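Local coordinates for protein tannase (Fusobacterium nucleatum subsp. nucleatum ATCC 25586, PDB 6YQ4) that hydrolyses gallotannins, detoxifying these plant polyphenols for the bacterium, probably by the serine-esterase chemistry of the alpha/beta-hydrolase family, at residues 107-112 with 487-492; 204-209 with 483-488; 280-283 with 287-290; 458-461 with 465-468. All blocks are in the same frame, centred on the assembly; numbering follows the deposited sequence.

How the interactions relate
Helix 482-493 ties the first two contacts together: interaction 1 and interaction 2 share Asn487 and Trp488, their centres lie about 12 Å apart, and the Tyr109 and Phe486 rings touch between them. Interaction 4, about 14 Å from interaction 2 between centres, belongs to the same mixed sheet and meets the helix through Trp488 and Asn467. Interaction 3 stands off the sheet but joins interaction 4, where Thr282 O lies 2.8 Å from Asn461 ND2, probably a hydrogen bond. Segment 204-209 of interaction 2 borders the putative Ser166-His476-Asp444 triad, Cys207 touching Asp444 and His476, whereas the Tyr109 side chain is about 12 Å from the bound magnesium ion.

Interaction 1: 107-112 with 487-492; sequences KGYVVA and NWIDNV
Tyr109, the residue just before strand 110-114, points toward the C-terminal helix 482-493, where its hydroxyl meets Ile489 and Asp490, an example of how a helix is secured to one face of the sheet in an alpha/beta-hydrolase fold. The approach to the strand is made by a Schellman motif, in which Gly108 takes a positive phi as the chain leaves helix 100-106. With Tyr109 CG anti to its carbonyl carbon (chi1 -65°), the phenol reaches across to the helix. Asp490 meets it at the ring edge, near the ring plane, and its carboxylate is turned 30° from that plane. Tyr109 OH donates a hydrogen bond to Asp490 OD1; the refined separation of 2.4 Å is too short to be taken literally. Ile489 approaches from another direction, obliquely to the ring, through its CG2 branch. That methyl lies 3.4 Å from Tyr109 CE2 and also leans on the hydroxyl. Outside the two segments, Tyr66 and Phe486 each meet the Tyr109 ring edge-to-face, and Tyr66 OH gives Asp490 OD1 a second, weak hydrogen bond. Lys107 CB lies at another part of the ring edge, in its plane, 3.6 Å from Tyr109 CE1. Any pull between the lysine ammonium and the aspartate would act only over a distance, since Lys107 NZ remains 6.1 Å from Asp490 OD2.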
loop_
_atom_site.group_PDB
_atom_site.type_symbol
_atom_site.label_atom_id
_atom_site.label_comp_id
_atom_site.label_asym_id
_atom_site.label_seq_id
_atom_site.Cartn_x
_atom_site.Cartn_y
_atom_site.Cartn_z
ATOM N N LYS A 107 -8.555 -6.194 -21.178
ATOM C CA LYS A 107 -7.647 -5.263 -21.834
ATOM C C LYS A 107 -6.417 -5.947 -22.423
ATOM O O LYS A 107 -5.543 -5.258 -22.959
ATOM C CB LYS A 107 -7.214 -4.174 -20.840
ATOM C CG LYS A 107 -8.289 -3.127 -20.575
ATOM C CD LYS A 107 -8.638 -2.412 -21.888
ATOM C CE LYS A 107 -10.040 -1.834 -21.869
ATOM N NZ LYS A 107 -10.257 -1.107 -20.601
ATOM N N GLY A 108 -6.306 -7.266 -22.319
ATOM C CA GLY A 108 -5.197 -7.967 -22.937
ATOM C C GLY A 108 -3.954 -8.149 -22.089
ATOM O O GLY A 108 -2.912 -8.525 -22.637
ATOM N N TYR A 109 -4.023 -7.890 -20.782
ATOM C CA TYR A 109 -2.896 -8.150 -19.887
ATOM C C TYR A 109 -2.822 -9.622 -19.503
ATOM O O TYR A 109 -3.842 -10.299 -19.357
ATOM C CB TYR A 109 -3.002 -7.318 -18.604
ATOM C CG TYR A 109 -2.902 -5.846 -18.847
ATOM C CD1 TYR A 109 -3.989 -5.128 -19.322
ATOM C CD2 TYR A 109 -1.718 -5.175 -18.638
ATOM C CE1 TYR A 109 -3.893 -3.773 -19.581
ATOM C CE2 TYR A 109 -1.614 -3.813 -18.895
ATOM C CZ TYR A 109 -2.701 -3.123 -19.363
ATOM O OH TYR A 109 -2.594 -1.778 -19.611
ATOM N N VAL A 110 -1.604 -10.113 -19.332
ATOM C CA VAL A 110 -1.400 -11.332 -18.564
ATOM C C VAL A 110 -1.521 -10.989 -17.081
ATOM O O VAL A 110 -1.071 -9.933 -16.623
ATOM C CB VAL A 110 -0.041 -11.971 -18.900
ATOM C CG1 VAL A 110 0.363 -12.970 -17.817
ATOM C CG2 VAL A 110 -0.098 -12.663 -20.243
ATOM N N VAL A 111 -2.168 -11.861 -16.322
ATOM C CA VAL A 111 -2.394 -11.628 -14.904
ATOM C C VAL A 111 -1.620 -12.671 -14.119
ATOM O O VAL A 111 -1.831 -13.876 -14.301
ATOM C CB VAL A 111 -3.882 -11.676 -14.553
ATOM C CG1 VAL A 111 -4.060 -11.585 -13.033
ATOM C CG2 VAL A 111 -4.606 -10.547 -15.262
ATOM N N ALA A 112 -0.707 -12.207 -13.271
ATOM C CA ALA A 112 -0.022 -13.042 -12.292
ATOM C C ALA A 112 -0.351 -12.440 -10.938
ATOM O O ALA A 112 -0.006 -11.284 -10.674
ATOM C CB ALA A 112 1.483 -13.094 -12.537
ATOM N N ASN A 487 -6.304 3.089 -17.990
ATOM C CA ASN A 487 -5.873 4.138 -18.903
ATOM C C ASN A 487 -4.429 4.541 -18.609
ATOM O O ASN A 487 -3.598 4.626 -19.524
ATOM C CB ASN A 487 -6.819 5.334 -18.794
ATOM C CG ASN A 487 -8.169 5.081 -19.471
ATOM O OD1 ASN A 487 -8.277 4.283 -20.406
ATOM N ND2 ASN A 487 -9.199 5.764 -18.995
ATOM N N TRP A 488 -4.110 4.748 -17.322
ATOM C CA TRP A 488 -2.750 5.081 -16.905
ATOM C C TRP A 488 -1.763 3.985 -17.285
ATOM O O TRP A 488 -0.673 4.272 -17.796
ATOM C CB TRP A 488 -2.724 5.333 -15.403
ATOM C CG TRP A 488 -1.370 5.648 -14.860
ATOM C CD1 TRP A 488 -0.731 6.849 -14.912
ATOM C CD2 TRP A 488 -0.481 4.752 -14.191
ATOM N NE1 TRP A 488 0.499 6.763 -14.311
ATOM C CE2 TRP A 488 0.681 5.483 -13.864
ATOM C CE3 TRP A 488 -0.551 3.403 -13.837
ATOM C CZ2 TRP A 488 1.769 4.911 -13.204
ATOM C CZ3 TRP A 488 0.522 2.840 -13.161
ATOM C CH2 TRP A 488 1.665 3.595 -12.856
ATOM N N ILE A 489 -2.126 2.716 -17.050
ATOM C CA ILE A 489 -1.212 1.617 -17.353
ATOM C C ILE A 489 -0.967 1.536 -18.852
ATOM O O ILE A 489 0.177 1.397 -19.308
ATOM C CB ILE A 489 -1.753 0.277 -16.816
ATOM C CG1 ILE A 489 -1.908 0.273 -15.310
ATOM C CG2 ILE A 489 -0.856 -0.884 -17.252
ATOM C CD1 ILE A 489 -2.450 -1.028 -14.792
ATOM N N ASP A 490 -2.041 1.583 -19.644
ATOM C CA ASP A 490 -1.894 1.619 -21.102
ATOM C C ASP A 490 -0.956 2.744 -21.540
ATOM O O ASP A 490 -0.067 2.538 -22.376
ATOM C CB ASP A 490 -3.264 1.782 -21.779
ATOM C CG ASP A 490 -3.976 0.453 -22.005
ATOM O OD1 ASP A 490 -3.676 -0.524 -21.284
ATOM O OD2 ASP A 490 -4.837 0.381 -22.908
ATOM N N ASN A 491 -1.140 3.942 -20.976
ATOM C CA ASN A 491 -0.309 5.077 -21.363
ATOM C C ASN A 491 1.133 4.879 -20.937
ATOM O O ASN A 491 2.061 5.119 -21.715
ATOM C CB ASN A 491 -0.842 6.366 -20.758
ATOM C CG ASN A 491 -0.017 7.554 -21.155
ATOM O OD1 ASN A 491 0.007 7.924 -22.328
ATOM N ND2 ASN A 491 0.688 8.152 -20.197
ATOM N N VAL A 492 1.333 4.426 -19.703
ATOM C CA VAL A 492 2.667 4.206 -19.160
ATOM C C VAL A 492 3.404 3.097 -19.921
ATOM O O VAL A 492 4.625 3.172 -20.135
ATOM C CB VAL A 492 2.485 3.928 -17.657
ATOM C CG1 VAL A 492 3.599 3.111 -17.088
ATOM C CG2 VAL A 492 2.299 5.257 -16.913
#

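Interaction 2: 204-209 with 483-488; sequences SAYCPI and EELFNW
Leu485 extends its CG anti to the backbone N (chi1 171°), and this turn of the side chain sends one methyl to Ser204 and the other to Tyr206 on strand 202-206. Tyr206 uses the other common setting, with CG beside the backbone N (chi1 -64°), which carries the phenol out from the strand until its hydroxyl reaches the Leu485 side chain. The branches of the leucine divide the work. Leu485 CD2 comes to the edge of the Tyr206 ring, near its plane, and lies 3.4 Å from Tyr206 OH. Leu485 CD1 rests instead against the serine, 3.8 Å from Ser204 OG. Both hydroxyls therefore have a leucine methyl beside them while their polar needs are met by other residues: Ser204 OG is hydrogen-bonded to Asn163 OD1, and Tyr206 OH to Asp481 OD2 just ahead of the helical segment. The contact itself is wholly van der Waals in character and buried. In the alpha/beta-hydrolase sheet, strand 202-206 runs parallel between strands 160-163 and 435-439, and helix 482-493 packs across this part of the sheet, with Leu485 and Trp488 also touching Arg437 of strand 435-439.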
loop_
_atom_site.group_PDB
_atom_site.type_symbol
_atom_site.label_atom_id
_atom_site.label_comp_id
_atom_site.label_asym_id
_atom_site.label_seq_id
_atom_site.Cartn_x
_atom_site.Cartn_y
_atom_site.Cartn_z
ATOM N N SER A 204 1.305 0.735 -8.817
ATOM C CA SER A 204 0.068 1.389 -8.440
ATOM C C SER A 204 -0.215 1.040 -6.988
ATOM O O SER A 204 -0.123 -0.128 -6.608
ATOM C CB SER A 204 -1.102 0.966 -9.336
ATOM O OG SER A 204 -2.319 1.169 -8.629
ATOM N N ALA A 205 -0.542 2.058 -6.185
ATOM C CA ALA A 205 -0.685 1.942 -4.734
ATOM C C ALA A 205 -1.851 2.805 -4.278
ATOM O O ALA A 205 -1.775 4.037 -4.339
ATOM C CB ALA A 205 0.584 2.356 -3.990
ATOM N N TYR A 206 -2.918 2.156 -3.816
ATOM C CA TYR A 206 -4.044 2.829 -3.186
ATOM C C TYR A 206 -3.790 2.904 -1.695
ATOM O O TYR A 206 -3.441 1.900 -1.076
ATOM C CB TYR A 206 -5.355 2.085 -3.436
ATOM C CG TYR A 206 -5.759 2.036 -4.886
ATOM C CD1 TYR A 206 -5.307 1.019 -5.714
ATOM C CD2 TYR A 206 -6.584 3.024 -5.432
ATOM C CE1 TYR A 206 -5.672 0.980 -7.043
ATOM C CE2 TYR A 206 -6.962 2.997 -6.759
ATOM C CZ TYR A 206 -6.502 1.978 -7.552
ATOM O OH TYR A 206 -6.883 1.933 -8.848
ATOM N N CYS A 207 -3.963 4.097 -1.136
ATOM C CA CYS A 207 -3.876 4.441 0.278
ATOM C C CYS A 207 -2.775 3.672 0.996
ATOM O O CYS A 207 -3.050 3.031 2.013
ATOM C CB CYS A 207 -5.230 4.216 0.946
ATOM S SG CYS A 207 -6.039 2.593 0.661
ATOM N N PRO A 208 -1.529 3.698 0.513
ATOM C CA PRO A 208 -0.494 2.856 1.127
ATOM C C PRO A 208 -0.320 3.191 2.600
ATOM O O PRO A 208 -0.223 4.356 2.979
ATOM C CB PRO A 208 0.778 3.195 0.333
ATOM C CG PRO A 208 0.512 4.533 -0.308
ATOM C CD PRO A 208 -0.985 4.593 -0.529
ATOM N N ILE A 209 -0.271 2.157 3.432
ATOM C CA ILE A 209 0.051 2.331 4.844
ATOM C C ILE A 209 1.539 2.053 5.005
ATOM O O ILE A 209 1.915 0.938 5.395
ATOM C CB ILE A 209 -0.802 1.403 5.750
ATOM C CG1 ILE A 209 -2.303 1.545 5.468
ATOM C CG2 ILE A 209 -0.532 1.615 7.241
ATOM C CD1 ILE A 209 -2.843 2.923 5.625
ATOM N N GLU A 483 -11.294 2.035 -14.642
ATOM C CA GLU A 483 -11.187 2.559 -16.004
ATOM C C GLU A 483 -10.023 3.543 -16.108
ATOM O O GLU A 483 -9.164 3.409 -16.978
ATOM C CB GLU A 483 -12.495 3.216 -16.445
ATOM C CG GLU A 483 -12.328 4.088 -17.686
ATOM C CD GLU A 483 -13.655 4.494 -18.326
ATOM O OE1 GLU A 483 -13.644 4.997 -19.472
ATOM O OE2 GLU A 483 -14.711 4.314 -17.685
ATOM N N GLU A 484 -9.941 4.491 -15.175
ATOM C CA GLU A 484 -8.801 5.406 -15.129
ATOM C C GLU A 484 -7.488 4.664 -14.893
ATOM O O GLU A 484 -6.465 4.998 -15.504
ATOM C CB GLU A 484 -9.032 6.453 -14.043
ATOM C CG GLU A 484 -10.448 6.955 -14.051
ATOM C CD GLU A 484 -10.644 8.153 -13.156
ATOM O OE1 GLU A 484 -11.506 8.072 -12.237
ATOM O OE2 GLU A 484 -9.947 9.172 -13.376
ATOM N N LEU A 485 -7.490 3.669 -13.998
ATOM C CA LEU A 485 -6.256 2.966 -13.670
ATOM C C LEU A 485 -5.657 2.322 -14.901
ATOM O O LEU A 485 -4.451 2.431 -15.144
ATOM C CB LEU A 485 -6.500 1.906 -12.598
ATOM C CG LEU A 485 -5.305 0.971 -12.354
ATOM C CD1 LEU A 485 -4.099 1.765 -11.897
ATOM C CD2 LEU A 485 -5.624 -0.101 -11.326
ATOM N N PHE A 486 -6.480 1.640 -15.693
ATOM C CA PHE A 486 -5.940 0.948 -16.854
ATOM C C PHE A 486 -5.717 1.895 -18.032
ATOM O O PHE A 486 -4.986 1.551 -18.974
ATOM C CB PHE A 486 -6.854 -0.239 -17.203
ATOM C CG PHE A 486 -6.620 -1.457 -16.303
ATOM C CD1 PHE A 486 -5.653 -2.400 -16.619
ATOM C CD2 PHE A 486 -7.337 -1.623 -15.126
ATOM C CE1 PHE A 486 -5.419 -3.496 -15.797
ATOM C CE2 PHE A 486 -7.111 -2.717 -14.299
ATOM C CZ PHE A 486 -6.147 -3.651 -14.627
ATOM N N ASN A 487 -6.304 3.089 -17.990
ATOM C CA ASN A 487 -5.873 4.138 -18.903
ATOM C C ASN A 487 -4.429 4.541 -18.609
ATOM O O ASN A 487 -3.598 4.626 -19.524
ATOM C CB ASN A 487 -6.819 5.334 -18.794
ATOM C CG ASN A 487 -8.169 5.081 -19.471
ATOM O OD1 ASN A 487 -8.277 4.283 -20.406
ATOM N ND2 ASN A 487 -9.199 5.764 -18.995
ATOM N N TRP A 488 -4.110 4.748 -17.322
ATOM C CA TRP A 488 -2.750 5.081 -16.905
ATOM C C TRP A 488 -1.763 3.985 -17.285
ATOM O O TRP A 488 -0.673 4.272 -17.796
ATOM C CB TRP A 488 -2.724 5.333 -15.403
ATOM C CG TRP A 488 -1.370 5.648 -14.860
ATOM C CD1 TRP A 488 -0.731 6.849 -14.912
ATOM C CD2 TRP A 488 -0.481 4.752 -14.191
ATOM N NE1 TRP A 488 0.499 6.763 -14.311
ATOM C CE2 TRP A 488 0.681 5.483 -13.864
ATOM C CE3 TRP A 488 -0.551 3.403 -13.837
ATOM C CZ2 TRP A 488 1.769 4.911 -13.204
ATOM C CZ3 TRP A 488 0.522 2.840 -13.161
ATOM C CH2 TRP A 488 1.665 3.595 -12.856
#

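Interaction 3: 280-283 with 287-290; sequences KLTD and NLLT
Asp283 OD1 is gripped by two backbone N-H groups, those of Gly285 and Asn287, the first of which closes an Asx turn. Asn287 N lies 3.0 Å from Asp283 OD1 and comes from above the carboxylate plane, giving a bent bond (143° at the hydrogen). The carboxylate can fold back over the turn because Asp283 CG sits between its own backbone N and carbonyl carbon (chi1 65°). From this end the two segments run back antiparallel, in the manner of a short hairpin. Asp283 N returns a bond to Asn287 O, at 2.9 Å. Two residues further along each segment, Leu289 N meets Leu281 O at 2.7 Å, almost perfectly straight at the hydrogen (177°). These two bonds bracket Thr282 and Leu288, a non-hydrogen-bonded pair in a single beta bridge. A water then extends the ladder, accepting from Leu281 N and donating to Leu289 O. Side chains add a modest apolar layer: Leu289 CD1 reaches within 4.0 Å of Asp283 CB, while on the outer side Leu288 CD2 lies against Lys280 CA and CB. The turn belongs to the loop between helices 259-279 and 298-316. Leu281 and Leu289 pack onto helix 450-461, Leu289 also touches Ser298, Phe299 and Tyr302 of helix 298-316, and Thr282 O is hydrogen-bonded to Asn461 ND2.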
loop_
_atom_site.group_PDB
_atom_site.type_symbol
_atom_site.label_atom_id
_atom_site.label_comp_id
_atom_site.label_asym_id
_atom_site.label_seq_id
_atom_site.Cartn_x
_atom_site.Cartn_y
_atom_site.Cartn_z
ATOM N N LYS A 280 14.319 17.082 3.247
ATOM C CA LYS A 280 14.673 18.091 2.238
ATOM C C LYS A 280 13.897 17.851 0.945
ATOM O O LYS A 280 14.458 17.697 -0.145
ATOM C CB LYS A 280 16.182 18.124 1.997
ATOM C CG LYS A 280 16.930 18.247 3.302
ATOM C CD LYS A 280 18.368 18.661 3.121
ATOM C CE LYS A 280 19.069 18.719 4.468
ATOM N NZ LYS A 280 18.291 19.516 5.466
ATOM N N LEU A 281 12.580 17.785 1.099
ATOM C CA LEU A 281 11.665 17.623 -0.014
ATOM C C LEU A 281 11.405 18.979 -0.665
ATOM O O LEU A 281 11.226 19.997 0.016
ATOM C CB LEU A 281 10.355 17.006 0.489
ATOM C CG LEU A 281 10.428 15.572 1.042
ATOM C CD1 LEU A 281 9.080 15.084 1.336
ATOM C CD2 LEU A 281 11.105 14.639 0.053
ATOM N N THR A 282 11.408 18.995 -1.988
ATOM C CA THR A 282 11.113 20.192 -2.757
ATOM C C THR A 282 9.878 19.952 -3.604
ATOM O O THR A 282 9.647 18.837 -4.088
ATOM C CB THR A 282 12.271 20.565 -3.671
ATOM O OG1 THR A 282 12.532 19.458 -4.532
ATOM C CG2 THR A 282 13.529 20.904 -2.867
ATOM N N ASP A 283 9.080 20.999 -3.782
ATOM C CA ASP A 283 7.941 20.877 -4.682
ATOM C C ASP A 283 8.376 20.996 -6.146
ATOM O O ASP A 283 9.562 20.910 -6.458
ATOM C CB ASP A 283 6.884 21.932 -4.348
ATOM C CG ASP A 283 7.369 23.360 -4.596
ATOM O OD1 ASP A 283 8.460 23.554 -5.191
ATOM O OD2 ASP A 283 6.642 24.294 -4.178
ATOM N N ASN A 287 11.178 24.562 -4.582
ATOM C CA ASN A 287 10.984 25.212 -3.295
ATOM C C ASN A 287 10.930 24.157 -2.194
ATOM O O ASN A 287 10.184 23.172 -2.299
ATOM C CB ASN A 287 9.707 26.041 -3.335
ATOM C CG ASN A 287 9.720 27.075 -4.470
ATOM O OD1 ASN A 287 10.760 27.664 -4.791
ATOM N ND2 ASN A 287 8.567 27.277 -5.094
ATOM N N LEU A 288 11.768 24.342 -1.171
ATOM C CA LEU A 288 11.846 23.390 -0.070
ATOM C C LEU A 288 10.549 23.402 0.716
ATOM O O LEU A 288 10.021 24.465 1.051
ATOM C CB LEU A 288 13.003 23.719 0.870
ATOM C CG LEU A 288 14.413 23.286 0.463
ATOM C CD1 LEU A 288 15.410 24.299 0.968
ATOM C CD2 LEU A 288 14.743 21.875 0.980
ATOM N N LEU A 289 10.046 22.212 1.005
ATOM C CA LEU A 289 8.847 22.044 1.799
ATOM C C LEU A 289 9.306 21.822 3.236
ATOM O O LEU A 289 9.995 20.843 3.529
ATOM C CB LEU A 289 8.021 20.885 1.239
ATOM C CG LEU A 289 7.554 21.149 -0.209
ATOM C CD1 LEU A 289 6.933 19.945 -0.830
ATOM C CD2 LEU A 289 6.567 22.307 -0.288
ATOM N N THR A 290 8.981 22.760 4.120
ATOM C CA THR A 290 9.424 22.711 5.503
ATOM C C THR A 290 8.265 23.032 6.449
ATOM O O THR A 290 7.160 23.407 6.031
ATOM C CB THR A 290 10.578 23.684 5.743
ATOM O OG1 THR A 290 10.104 25.026 5.561
ATOM C CG2 THR A 290 11.727 23.390 4.783
HETATM O O HOH W 1 11.523 18.470 3.659
#

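Interaction 4: 458-461 with 465-468; sequences KLKN and IVNF
Leu459 is the first residue of helix segment 458-461 to meet the strand, and it does so with the root of its side chain: Leu459 CB lies 3.5 Å from Val466 CG2. The rest of that leucine continues past the valine toward the neighbouring strand, where it touches Trp436 and Ile438. Lys460 follows, and its aliphatic chain crosses the same valine at a slant. Its CG is 3.8 Å from Val466 CB and only slightly farther from CG2, so the methylene covers the branch point of the valine while the ammonium end lies beyond the contact. Val466 thus meets Leu459 with CG2, and Lys460 with CB and, a little less closely, CG2. Its CG1 is anti to the backbone N (chi1 170°), which leaves CG2 as the branch wedged between Leu459 and Lys460. The backbones come close here, with 6.4 Å between Lys460 CA and Val466 CA. Asn461 makes its contacts instead with the loop at 280-283, where it touches Leu281. Val466 also touches Ala456 one turn earlier, and Phe468, whose ring leads away from segment 458-461, packs on Pro452 and Ala456. Such helix-on-strand packing belongs to a beta-alpha-beta crossover: strand 435-439 passes through helix 450-461 into the parallel strand 465-469, the last at this edge of the alpha/beta-hydrolase sheet.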
loop_
_atom_site.group_PDB
_atom_site.type_symbol
_atom_site.label_atom_id
_atom_site.label_comp_id
_atom_site.label_asym_id
_atom_site.label_seq_id
_atom_site.Cartn_x
_atom_site.Cartn_y
_atom_site.Cartn_z
ATOM N N LYS A 458 9.146 12.396 -2.637
ATOM C CA LYS A 458 10.437 11.733 -2.694
ATOM C C LYS A 458 10.666 11.119 -4.060
ATOM O O LYS A 458 11.767 11.220 -4.620
ATOM C CB LYS A 458 10.507 10.683 -1.584
ATOM C CG LYS A 458 11.800 9.940 -1.510
ATOM C CD LYS A 458 12.922 10.863 -1.117
ATOM C CE LYS A 458 14.243 10.112 -1.169
ATOM N NZ LYS A 458 15.438 11.033 -1.214
ATOM N N LEU A 459 9.628 10.533 -4.650
ATOM C CA LEU A 459 9.795 9.945 -5.980
ATOM C C LEU A 459 9.980 11.022 -7.058
ATOM O O LEU A 459 10.801 10.869 -7.971
ATOM C CB LEU A 459 8.601 9.058 -6.308
ATOM C CG LEU A 459 8.380 7.825 -5.458
ATOM C CD1 LEU A 459 6.904 7.423 -5.449
ATOM C CD2 LEU A 459 9.234 6.694 -5.991
ATOM N N LYS A 460 9.206 12.102 -6.991
ATOM C CA LYS A 460 9.395 13.198 -7.936
ATOM C C LYS A 460 10.786 13.801 -7.813
ATOM O O LYS A 460 11.444 14.095 -8.828
ATOM C CB LYS A 460 8.333 14.273 -7.703
ATOM C CG LYS A 460 6.928 13.801 -7.977
ATOM C CD LYS A 460 5.945 14.913 -7.741
ATOM C CE LYS A 460 5.808 15.815 -8.958
ATOM N NZ LYS A 460 4.442 15.635 -9.506
ATOM N N ASN A 461 11.250 14.007 -6.574
ATOM C CA ASN A 461 12.551 14.637 -6.369
ATOM C C ASN A 461 13.676 13.768 -6.909
ATOM O O ASN A 461 14.772 14.284 -7.172
ATOM C CB ASN A 461 12.763 14.939 -4.886
ATOM C CG ASN A 461 11.888 16.092 -4.379
ATOM O OD1 ASN A 461 11.844 16.357 -3.189
ATOM N ND2 ASN A 461 11.207 16.786 -5.289
ATOM N N ILE A 465 8.378 9.348 -12.678
ATOM C CA ILE A 465 7.117 9.904 -13.154
ATOM C C ILE A 465 6.022 9.437 -12.196
ATOM O O ILE A 465 5.818 8.233 -12.014
ATOM C CB ILE A 465 6.832 9.485 -14.608
ATOM C CG1 ILE A 465 7.591 10.361 -15.621
ATOM C CG2 ILE A 465 5.378 9.687 -14.926
ATOM C CD1 ILE A 465 9.093 10.273 -15.593
ATOM N N VAL A 466 5.326 10.393 -11.573
ATOM C CA VAL A 466 4.420 10.145 -10.466
ATOM C C VAL A 466 3.047 10.721 -10.778
ATOM O O VAL A 466 2.926 11.909 -11.076
ATOM C CB VAL A 466 4.963 10.755 -9.165
ATOM C CG1 VAL A 466 3.914 10.700 -8.075
ATOM C CG2 VAL A 466 6.244 10.034 -8.728
ATOM N N ASN A 467 2.000 9.894 -10.653
ATOM C CA ASN A 467 0.607 10.323 -10.822
ATOM C C ASN A 467 -0.101 10.180 -9.469
ATOM O O ASN A 467 -0.505 9.078 -9.083
ATOM C CB ASN A 467 -0.078 9.504 -11.919
ATOM C CG ASN A 467 -1.481 9.999 -12.246
ATOM O OD1 ASN A 467 -2.299 10.222 -11.361
ATOM N ND2 ASN A 467 -1.769 10.137 -13.523
ATOM N N PHE A 468 -0.274 11.315 -8.770
ATOM C CA PHE A 468 -0.755 11.395 -7.396
ATOM C C PHE A 468 -1.954 12.319 -7.322
ATOM O O PHE A 468 -1.965 13.388 -7.937
ATOM C CB PHE A 468 0.324 11.903 -6.451
ATOM C CG PHE A 468 -0.148 12.118 -5.015
ATOM C CD1 PHE A 468 -0.660 11.081 -4.272
ATOM C CD2 PHE A 468 -0.020 13.351 -4.406
ATOM C CE1 PHE A 468 -1.067 11.272 -2.945
ATOM C CE2 PHE A 468 -0.439 13.549 -3.067
ATOM C CZ PHE A 468 -0.965 12.506 -2.343
#